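Local coordinates for penicillin-binding protein 2B (Streptococcus pneumoniae, PDB 2WAD) that probably cross-links peptides of adjacent glycan strands in peripheral cell-wall peptidoglycan, working as a penicillin-binding transpeptidase of the elongasome, at residues V80-S85 with S179-V184; I175-Q180 with G190-D195; L408-I413 with Y442-Y447. One frame throughout, in Å; residues are numbered along the deposited sequence.

Overall arrangement
Interactions 1 and 2 lie in the N-terminal dimerisation-domain range, interaction 3 in the transpeptidase domain. The first two touch, their centres about 7 Å apart: both use helix 169-182, and both reach the antiparallel sheet in which strands 72-83 and 189-191 are neighbours. Ser179 and Gln180 belong to both, and Ile192 of interaction 2 packs on Phe82 and Leu181 of interaction 1, so the two form one continuous helix-on-sheet packing unit. Interaction 3 comes later in the chain, on the opposite side of its centre, with centres 73 to 75 Å away. It lies close to Ser386, the probable active-site serine, whereas the first pair shapes a region remote from catalysis.

Interaction 1: residues V80-S85 with S179-V184; sequences VSFTRS and SQLNAV
Phe82 and Leu181 open a helix-on-sheet contact in the dimerisation-domain region, where the end of strand 72-83 meets the end of helix 169-182; next to this apolar pair, Arg84 clasps the backbone at the C-terminal end of the helix. The leucine meets the phenylalanine over a ring face, in a CH-pi contact: its CD2 stands 3.6 Å from the centroid of the Phe82 ring, displaced toward the CG rim, where Leu181 CD2 and Phe82 CG are 3.4 Å apart. The two side chains cross at about a right angle. Val184 comes instead to the ring edge, its CG2 lying 4.0 Å from Phe82 CD2.

Arg84 turns CG away from its own backbone N (chi1 -171°) and runs extended out to NE, which carries the guanidinium to the helix end. There NH1 has two backbone carbonyls. It donates to Val184 O at 3.1 Å, with an N-H...O angle of 145° and the oxygen tilted out of the guanidinium plane. Its second bond, NH1 to Asn182 O, is weak: at 2.7 Å it is short and in the plane, but bent to 123°. One nitrogen thus links the carbonyls of Asn182 and Val184, at a place where its positive charge probably suits the carbonyl-rich end of the helix.

Helix 90-100 packs against the same group, Leu93 touching Phe82, Arg84 and Asn182 while Ile96 touches Leu181. Across the sheet, Phe82 is backbone-bonded to Gly190 of strand 189-191, and its side chain also reaches Ile215 of strand 215-225.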
loop_
_atom_site.group_PDB
_atom_site.type_symbol
_atom_site.label_atom_id
_atom_site.label_comp_id
_atom_site.label_asym_id
_atom_site.label_seq_id
_atom_site.Cartn_x
_atom_site.Cartn_y
_atom_site.Cartn_z
ATOM N N VAL A 80 -14.934 -31.374 2.140
ATOM C CA VAL A 80 -15.582 -32.078 3.244
ATOM C C VAL A 80 -15.854 -31.098 4.385
ATOM O O VAL A 80 -14.919 -30.463 4.879
ATOM C CB VAL A 80 -14.764 -33.273 3.772
ATOM C CG1 VAL A 80 -15.482 -33.913 4.961
ATOM C CG2 VAL A 80 -14.571 -34.299 2.669
ATOM N N SER A 81 -17.124 -30.984 4.782
ATOM C CA SER A 81 -17.535 -30.073 5.853
ATOM C C SER A 81 -17.969 -30.885 7.064
ATOM O O SER A 81 -18.531 -31.971 6.898
ATOM C CB SER A 81 -18.719 -29.210 5.420
ATOM O OG SER A 81 -18.285 -28.063 4.723
ATOM N N PHE A 82 -17.716 -30.347 8.259
ATOM C CA PHE A 82 -18.198 -30.953 9.500
ATOM C C PHE A 82 -19.027 -29.971 10.309
ATOM O O PHE A 82 -18.571 -28.878 10.624
ATOM C CB PHE A 82 -17.041 -31.453 10.355
ATOM C CG PHE A 82 -17.476 -32.120 11.635
ATOM C CD1 PHE A 82 -18.297 -33.235 11.607
ATOM C CD2 PHE A 82 -17.053 -31.635 12.868
ATOM C CE1 PHE A 82 -18.685 -33.862 12.776
ATOM C CE2 PHE A 82 -17.445 -32.259 14.049
ATOM C CZ PHE A 82 -18.262 -33.372 14.000
ATOM N N THR A 83 -20.247 -30.368 10.635
ATOM C CA THR A 83 -21.125 -29.566 11.472
ATOM C C THR A 83 -21.209 -30.264 12.819
ATOM O O THR A 83 -21.603 -31.421 12.880
ATOM C CB THR A 83 -22.510 -29.491 10.833
ATOM O OG1 THR A 83 -22.431 -28.554 9.757
ATOM C CG2 THR A 83 -23.573 -29.033 11.835
ATOM N N ARG A 84 -20.789 -29.583 13.882
ATOM C CA ARG A 84 -20.672 -30.246 15.175
ATOM C C ARG A 84 -21.905 -30.067 16.049
ATOM O O ARG A 84 -22.563 -29.031 15.998
ATOM C CB ARG A 84 -19.425 -29.783 15.920
ATOM C CG ARG A 84 -19.133 -30.601 17.169
ATOM C CD ARG A 84 -18.046 -29.896 17.955
ATOM N NE ARG A 84 -17.672 -30.545 19.214
ATOM C CZ ARG A 84 -16.460 -30.391 19.734
ATOM N NH1 ARG A 84 -15.567 -29.655 19.088
ATOM N NH2 ARG A 84 -16.132 -30.954 20.881
ATOM N N SER A 85 -22.203 -31.089 16.840
ATOM C CA SER A 85 -23.313 -31.067 17.779
ATOM C C SER A 85 -22.774 -30.910 19.196
ATOM O O SER A 85 -21.711 -31.441 19.521
ATOM C CB SER A 85 -24.088 -32.381 17.674
ATOM O OG SER A 85 -24.970 -32.565 18.769
ATOM N N SER A 179 -8.424 -33.816 15.290
ATOM C CA SER A 179 -8.074 -32.424 15.589
ATOM C C SER A 179 -8.942 -31.467 14.764
ATOM O O SER A 179 -9.489 -30.486 15.273
ATOM C CB SER A 179 -6.576 -32.155 15.372
ATOM O OG SER A 179 -5.784 -33.251 15.811
ATOM N N GLN A 180 -9.083 -31.767 13.479
ATOM C CA GLN A 180 -9.949 -30.994 12.598
ATOM C C GLN A 180 -11.393 -30.944 13.113
ATOM O O GLN A 180 -11.984 -29.871 13.169
ATOM C CB GLN A 180 -9.925 -31.610 11.198
ATOM C CG GLN A 180 -8.559 -31.623 10.533
ATOM C CD GLN A 180 -8.184 -30.261 10.022
ATOM O OE1 GLN A 180 -8.901 -29.668 9.211
ATOM N NE2 GLN A 180 -7.063 -29.740 10.509
ATOM N N LEU A 181 -11.970 -32.094 13.469
ATOM C CA LEU A 181 -13.353 -32.125 13.954
ATOM C C LEU A 181 -13.508 -31.396 15.291
ATOM O O LEU A 181 -14.420 -30.579 15.464
ATOM C CB LEU A 181 -13.894 -33.559 14.051
ATOM C CG LEU A 181 -13.764 -34.449 12.810
ATOM C CD1 LEU A 181 -13.997 -35.881 13.183
ATOM C CD2 LEU A 181 -14.688 -34.019 11.679
ATOM N N ASN A 182 -12.613 -31.698 16.228
ATOM C CA ASN A 182 -12.602 -31.054 17.542
ATOM C C ASN A 182 -12.523 -29.531 17.493
ATOM O O ASN A 182 -13.070 -28.855 18.359
ATOM C CB ASN A 182 -11.450 -31.581 18.396
ATOM C CG ASN A 182 -11.775 -31.574 19.866
ATOM O OD1 ASN A 182 -12.908 -31.853 20.263
ATOM N ND2 ASN A 182 -10.779 -31.280 20.690
ATOM N N ALA A 183 -11.848 -28.998 16.479
ATOM C CA ALA A 183 -11.649 -27.565 16.355
ATOM C C ALA A 183 -12.922 -26.781 16.030
ATOM O O ALA A 183 -12.931 -25.556 16.100
ATOM C CB ALA A 183 -10.586 -27.296 15.297
ATOM N N VAL A 184 -13.994 -27.475 15.667
ATOM C CA VAL A 184 -15.218 -26.822 15.194
ATOM C C VAL A 184 -16.123 -26.491 16.377
ATOM O O VAL A 184 -16.349 -27.345 17.228
ATOM C CB VAL A 184 -15.972 -27.772 14.236
ATOM C CG1 VAL A 184 -17.294 -27.164 13.757
ATOM C CG2 VAL A 184 -15.069 -28.147 13.067
#

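Interaction 2: residues I175-Q180 with G190-D195; sequences IYLFSQ and GTIATD
Gln180 reaches across from helix 169-182 to the backbone of Ala193, on the chain that continues strand 189-191. Its side chain is bent rather than extended: CG is anti to the carbonyl carbon, and a second turn at chi2 (-76°) folds the amide round until OE1 accepts from Ala193 N at 3.1 Å. The N-H...O angle is 149°, but the donor stands above the carbonyl plane of the amide, 40° out of it, so the bond meets the oxygen off its lone-pair directions. The same oxygen lies 3.7 Å from Ala193 CB.

Ile192 packs against two helical residues: its CD1 rests 4.0 Å from Gln180 CB, while CG2 lies chiefly on Leu177 CD2, at 3.9 Å, the leucine and isoleucine side chains crossing at about a right angle.

Tyr176, with CG anti to its backbone N, points its ring toward Ala193 as well, meeting the carbonyl side of the residue whose N-H Gln180 holds. The ring presents its edge to Ala193 O, with CE2 3.5 Å from that oxygen, and the hydroxyl goes on to hydrogen-bond Lys241 NZ.

Ala193 therefore has its N-H held by an amide oxygen and its carbonyl beside an aromatic edge. The one hydrogen bond between the two segments ties the helix to the chain at Ala193, alongside the backbone pairing of Ile192 with Val80; Ile192, against Leu177 and the aliphatic base of Gln180, supplies the apolar part of the join.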
loop_
_atom_site.group_PDB
_atom_site.type_symbol
_atom_site.label_atom_id
_atom_site.label_comp_id
_atom_site.label_asym_id
_atom_site.label_seq_id
_atom_site.Cartn_x
_atom_site.Cartn_y
_atom_site.Cartn_z
ATOM N N ILE A 175 -5.564 -39.170 14.306
ATOM C CA ILE A 175 -5.334 -38.065 15.234
ATOM C C ILE A 175 -5.442 -36.730 14.525
ATOM O O ILE A 175 -6.030 -35.775 15.038
ATOM C CB ILE A 175 -3.987 -38.157 15.961
ATOM C CG1 ILE A 175 -3.911 -39.463 16.750
ATOM C CG2 ILE A 175 -3.836 -36.967 16.904
ATOM C CD1 ILE A 175 -2.646 -39.583 17.576
ATOM N N TYR A 176 -4.890 -36.671 13.321
ATOM C CA TYR A 176 -5.032 -35.478 12.491
ATOM C C TYR A 176 -6.484 -35.103 12.191
ATOM O O TYR A 176 -6.877 -33.951 12.326
ATOM C CB TYR A 176 -4.239 -35.642 11.191
ATOM C CG TYR A 176 -4.344 -34.441 10.277
ATOM C CD1 TYR A 176 -3.723 -33.240 10.601
ATOM C CD2 TYR A 176 -5.076 -34.510 9.101
ATOM C CE1 TYR A 176 -3.815 -32.137 9.757
ATOM C CE2 TYR A 176 -5.189 -33.428 8.261
ATOM C CZ TYR A 176 -4.553 -32.248 8.588
ATOM O OH TYR A 176 -4.678 -31.184 7.734
ATOM N N LEU A 177 -7.269 -36.082 11.756
ATOM C CA LEU A 177 -8.687 -35.902 11.457
ATOM C C LEU A 177 -9.513 -35.451 12.663
ATOM O O LEU A 177 -10.235 -34.453 12.567
ATOM C CB LEU A 177 -9.277 -37.170 10.826
ATOM C CG LEU A 177 -8.892 -37.341 9.346
ATOM C CD1 LEU A 177 -9.276 -38.709 8.804
ATOM C CD2 LEU A 177 -9.381 -36.226 8.408
ATOM N N PHE A 178 -9.408 -36.178 13.775
ATOM C CA PHE A 178 -9.942 -35.737 15.067
ATOM C C PHE A 178 -9.687 -34.247 15.364
ATOM O O PHE A 178 -10.631 -33.492 15.625
ATOM C CB PHE A 178 -9.338 -36.606 16.161
ATOM C CG PHE A 178 -9.784 -36.246 17.545
ATOM C CD1 PHE A 178 -10.802 -36.954 18.151
ATOM C CD2 PHE A 178 -9.166 -35.228 18.252
ATOM C CE1 PHE A 178 -11.218 -36.645 19.430
ATOM C CE2 PHE A 178 -9.572 -34.917 19.542
ATOM C CZ PHE A 178 -10.609 -35.628 20.129
ATOM N N SER A 179 -8.424 -33.816 15.290
ATOM C CA SER A 179 -8.074 -32.424 15.589
ATOM C C SER A 179 -8.942 -31.467 14.764
ATOM O O SER A 179 -9.489 -30.486 15.273
ATOM C CB SER A 179 -6.576 -32.155 15.372
ATOM O OG SER A 179 -5.784 -33.251 15.811
ATOM N N GLN A 180 -9.083 -31.767 13.479
ATOM C CA GLN A 180 -9.949 -30.994 12.598
ATOM C C GLN A 180 -11.393 -30.944 13.113
ATOM O O GLN A 180 -11.984 -29.871 13.169
ATOM C CB GLN A 180 -9.925 -31.610 11.198
ATOM C CG GLN A 180 -8.559 -31.623 10.533
ATOM C CD GLN A 180 -8.184 -30.261 10.022
ATOM O OE1 GLN A 180 -8.901 -29.668 9.211
ATOM N NE2 GLN A 180 -7.063 -29.740 10.509
ATOM N N GLY A 190 -17.303 -26.214 9.898
ATOM C CA GLY A 190 -15.939 -25.915 9.444
ATOM C C GLY A 190 -15.480 -26.947 8.427
ATOM O O GLY A 190 -16.027 -28.050 8.361
ATOM N N THR A 191 -14.475 -26.582 7.641
ATOM C CA THR A 191 -13.895 -27.422 6.603
ATOM C C THR A 191 -12.874 -28.406 7.171
ATOM O O THR A 191 -12.035 -28.023 7.998
ATOM C CB THR A 191 -13.222 -26.537 5.529
ATOM O OG1 THR A 191 -14.237 -25.908 4.745
ATOM C CG2 THR A 191 -12.316 -27.349 4.610
ATOM N N ILE A 192 -12.961 -29.664 6.729
ATOM C CA ILE A 192 -12.036 -30.728 7.149
ATOM C C ILE A 192 -10.933 -30.906 6.106
ATOM O O ILE A 192 -11.119 -31.595 5.098
ATOM C CB ILE A 192 -12.745 -32.076 7.358
ATOM C CG1 ILE A 192 -13.845 -31.951 8.415
ATOM C CG2 ILE A 192 -11.752 -33.141 7.776
ATOM C CD1 ILE A 192 -13.484 -31.024 9.576
ATOM N N ALA A 193 -9.790 -30.273 6.344
ATOM C CA ALA A 193 -8.701 -30.305 5.380
ATOM C C ALA A 193 -8.126 -31.700 5.143
ATOM O O ALA A 193 -7.799 -32.442 6.073
ATOM C CB ALA A 193 -7.614 -29.309 5.757
ATOM N N THR A 194 -8.025 -32.056 3.871
ATOM C CA THR A 194 -7.528 -33.362 3.474
ATOM C C THR A 194 -6.693 -33.146 2.214
ATOM O O THR A 194 -6.716 -32.052 1.666
ATOM C CB THR A 194 -8.711 -34.310 3.176
ATOM O OG1 THR A 194 -8.225 -35.644 3.022
ATOM C CG2 THR A 194 -9.432 -33.888 1.907
ATOM N N ASP A 195 -5.953 -34.159 1.768
ATOM C CA ASP A 195 -5.351 -34.113 0.432
ATOM C C ASP A 195 -6.459 -33.962 -0.599
ATOM O O ASP A 195 -7.520 -34.568 -0.468
ATOM C CB ASP A 195 -4.562 -35.390 0.123
ATOM C CG ASP A 195 -3.425 -35.625 1.099
ATOM O OD1 ASP A 195 -3.038 -34.671 1.806
ATOM O OD2 ASP A 195 -2.914 -36.762 1.160
#

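Interaction 3: residues L408-I413 with Y442-Y447; sequences LTDQPI and YSSNAY. Unlike the reference sequence in segment 408-413: Pro412 (reference Ser). Unlike the reference sequence in segment 442-447: Ala446 (reference Thr).
Asp410 and Ser444 both turn their polar groups anti to the backbone N (chi1 -166° and 165°), which brings carboxylate and hydroxyl together between strand 408-410 and the start of helix 445-455. Ser444 OG donates to Asp410 OD2 at 2.8 Å, approaching from above the carboxylate plane, 45° out of it. The same hydroxyl oxygen accepts from Tyr447 N at 3.1 Å, making Ser444 the N-cap of the helix. Asp410 OD2 is also gripped by Tyr425 OH.

Ala446 packs its methyl against the strand and the residues after it: CB approaches Gln411 O to 3.4 Å and Asp410 CA to 3.7 Å, with Ile413 CD1 farther off at 4.2 Å. Leu408 lies over a face of the Tyr447 ring in a CH-pi contact, CD1 being 3.9 Å from the ring centroid and displaced toward the rim, and its CG touches CE1 of that ring. The tyrosine hydroxyl bonds Gln406 O.

Just before the cap, Ser443 closes the preceding helix as the positive-phi residue of a Schellman motif, and its hydroxyl bonds Ser386, the probable acyl-ester serine, and Lys615. Lys389 NZ is bonded by Ser443 O and Asn445 OD1, two residues that fit the SxN element of penicillin-binding enzymes. Ser444 lies between them, about 9 Å from Ser386 by side chain. Linking Asp410 to Tyr447 N, it is a second-shell residue that probably helps position this active-site turn.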
loop_
_atom_site.group_PDB
_atom_site.type_symbol
_atom_site.label_atom_id
_atom_site.label_comp_id
_atom_site.label_asym_id
_atom_site.label_seq_id
_atom_site.Cartn_x
_atom_site.Cartn_y
_atom_site.Cartn_z
ATOM N N LEU A 408 17.181 38.687 -6.014
ATOM C CA LEU A 408 18.384 38.448 -5.251
ATOM C C LEU A 408 19.504 38.381 -6.287
ATOM O O LEU A 408 19.246 38.344 -7.493
ATOM C CB LEU A 408 18.292 37.128 -4.464
ATOM C CG LEU A 408 17.280 36.932 -3.324
ATOM C CD1 LEU A 408 17.385 35.535 -2.677
ATOM C CD2 LEU A 408 17.431 37.965 -2.254
ATOM N N THR A 409 20.745 38.366 -5.823
ATOM C CA THR A 409 21.869 38.192 -6.723
ATOM C C THR A 409 22.196 36.702 -6.789
ATOM O O THR A 409 22.473 36.053 -5.773
ATOM C CB THR A 409 23.107 38.975 -6.228
ATOM O OG1 THR A 409 22.750 40.354 -6.081
ATOM C CG2 THR A 409 24.289 38.849 -7.201
ATOM N N ASP A 410 22.171 36.173 -8.004
ATOM C CA ASP A 410 22.745 34.865 -8.261
ATOM C C ASP A 410 24.263 35.044 -8.297
ATOM O O ASP A 410 24.787 35.772 -9.144
ATOM C CB ASP A 410 22.225 34.322 -9.593
ATOM C CG ASP A 410 22.506 32.850 -9.762
ATOM O OD1 ASP A 410 23.685 32.434 -9.730
ATOM O OD2 ASP A 410 21.522 32.096 -9.910
ATOM N N GLN A 411 24.941 34.391 -7.356
ATOM C CA GLN A 411 26.398 34.424 -7.200
ATOM C C GLN A 411 26.789 33.123 -6.501
ATOM O O GLN A 411 25.938 32.473 -5.876
ATOM C CB GLN A 411 26.796 35.617 -6.312
ATOM C CG GLN A 411 26.003 35.627 -5.001
ATOM C CD GLN A 411 26.155 36.909 -4.202
ATOM O OE1 GLN A 411 27.247 37.461 -4.125
ATOM N NE2 GLN A 411 25.059 37.389 -3.609
ATOM N N PRO A 412 28.065 32.724 -6.608
ATOM C CA PRO A 412 28.482 31.562 -5.826
ATOM C C PRO A 412 28.288 31.900 -4.349
ATOM O O PRO A 412 28.421 33.055 -3.982
ATOM C CB PRO A 412 29.977 31.405 -6.134
ATOM C CG PRO A 412 30.271 32.327 -7.312
ATOM C CD PRO A 412 29.167 33.347 -7.365
ATOM N N ILE A 413 27.982 30.913 -3.513
ATOM C CA ILE A 413 27.704 31.179 -2.121
ATOM C C ILE A 413 28.891 30.627 -1.371
ATOM O O ILE A 413 29.198 29.451 -1.493
ATOM C CB ILE A 413 26.451 30.438 -1.622
ATOM C CG1 ILE A 413 25.197 30.828 -2.418
ATOM C CG2 ILE A 413 26.330 30.541 -0.105
ATOM C CD1 ILE A 413 24.987 32.301 -2.630
ATOM N N TYR A 442 15.546 28.837 -14.041
ATOM C CA TYR A 442 16.955 28.472 -14.197
ATOM C C TYR A 442 17.479 27.420 -13.227
ATOM O O TYR A 442 18.591 26.899 -13.390
ATOM C CB TYR A 442 17.850 29.701 -14.050
ATOM C CG TYR A 442 17.445 30.918 -14.835
ATOM C CD1 TYR A 442 16.667 30.820 -15.985
ATOM C CD2 TYR A 442 17.862 32.183 -14.429
ATOM C CE1 TYR A 442 16.294 31.963 -16.696
ATOM C CE2 TYR A 442 17.507 33.319 -15.139
ATOM C CZ TYR A 442 16.717 33.212 -16.262
ATOM O OH TYR A 442 16.371 34.373 -16.936
ATOM N N SER A 443 16.670 27.100 -12.223
ATOM C CA SER A 443 17.080 26.184 -11.165
ATOM C C SER A 443 18.271 26.736 -10.396
ATOM O O SER A 443 19.263 26.045 -10.189
ATOM C CB SER A 443 17.358 24.769 -11.694
ATOM O OG SER A 443 17.204 23.786 -10.663
ATOM N N SER A 444 18.160 27.991 -9.985
ATOM C CA SER A 444 19.239 28.650 -9.263
ATOM C C SER A 444 19.407 28.083 -7.858
ATOM O O SER A 444 18.471 28.127 -7.048
ATOM C CB SER A 444 18.928 30.146 -9.153
ATOM O OG SER A 444 19.759 30.740 -8.179
ATOM N N ASN A 445 20.594 27.568 -7.554
ATOM C CA ASN A 445 20.915 27.269 -6.158
ATOM C C ASN A 445 21.155 28.527 -5.305
ATOM O O ASN A 445 20.881 28.509 -4.107
ATOM C CB ASN A 445 22.129 26.341 -6.037
ATOM C CG ASN A 445 21.819 24.885 -6.368
ATOM O OD1 ASN A 445 20.673 24.418 -6.319
ATOM N ND2 ASN A 445 22.873 24.137 -6.672
ATOM N N ALA A 446 21.665 29.608 -5.898
ATOM C CA ALA A 446 21.967 30.825 -5.132
ATOM C C ALA A 446 20.715 31.377 -4.464
ATOM O O ALA A 446 20.776 31.882 -3.334
ATOM C CB ALA A 446 22.589 31.910 -6.000
ATOM N N TYR A 447 19.597 31.311 -5.177
ATOM C CA TYR A 447 18.357 31.912 -4.656
ATOM C C TYR A 447 17.856 31.172 -3.397
ATOM O O TYR A 447 17.436 31.820 -2.417
ATOM C CB TYR A 447 17.269 31.927 -5.738
ATOM C CG TYR A 447 16.101 32.855 -5.443
ATOM C CD1 TYR A 447 16.130 34.177 -5.857
ATOM C CD2 TYR A 447 14.986 32.419 -4.729
ATOM C CE1 TYR A 447 15.083 35.043 -5.583
ATOM C CE2 TYR A 447 13.935 33.284 -4.434
ATOM C CZ TYR A 447 13.998 34.588 -4.870
ATOM O OH TYR A 447 12.982 35.473 -4.602
#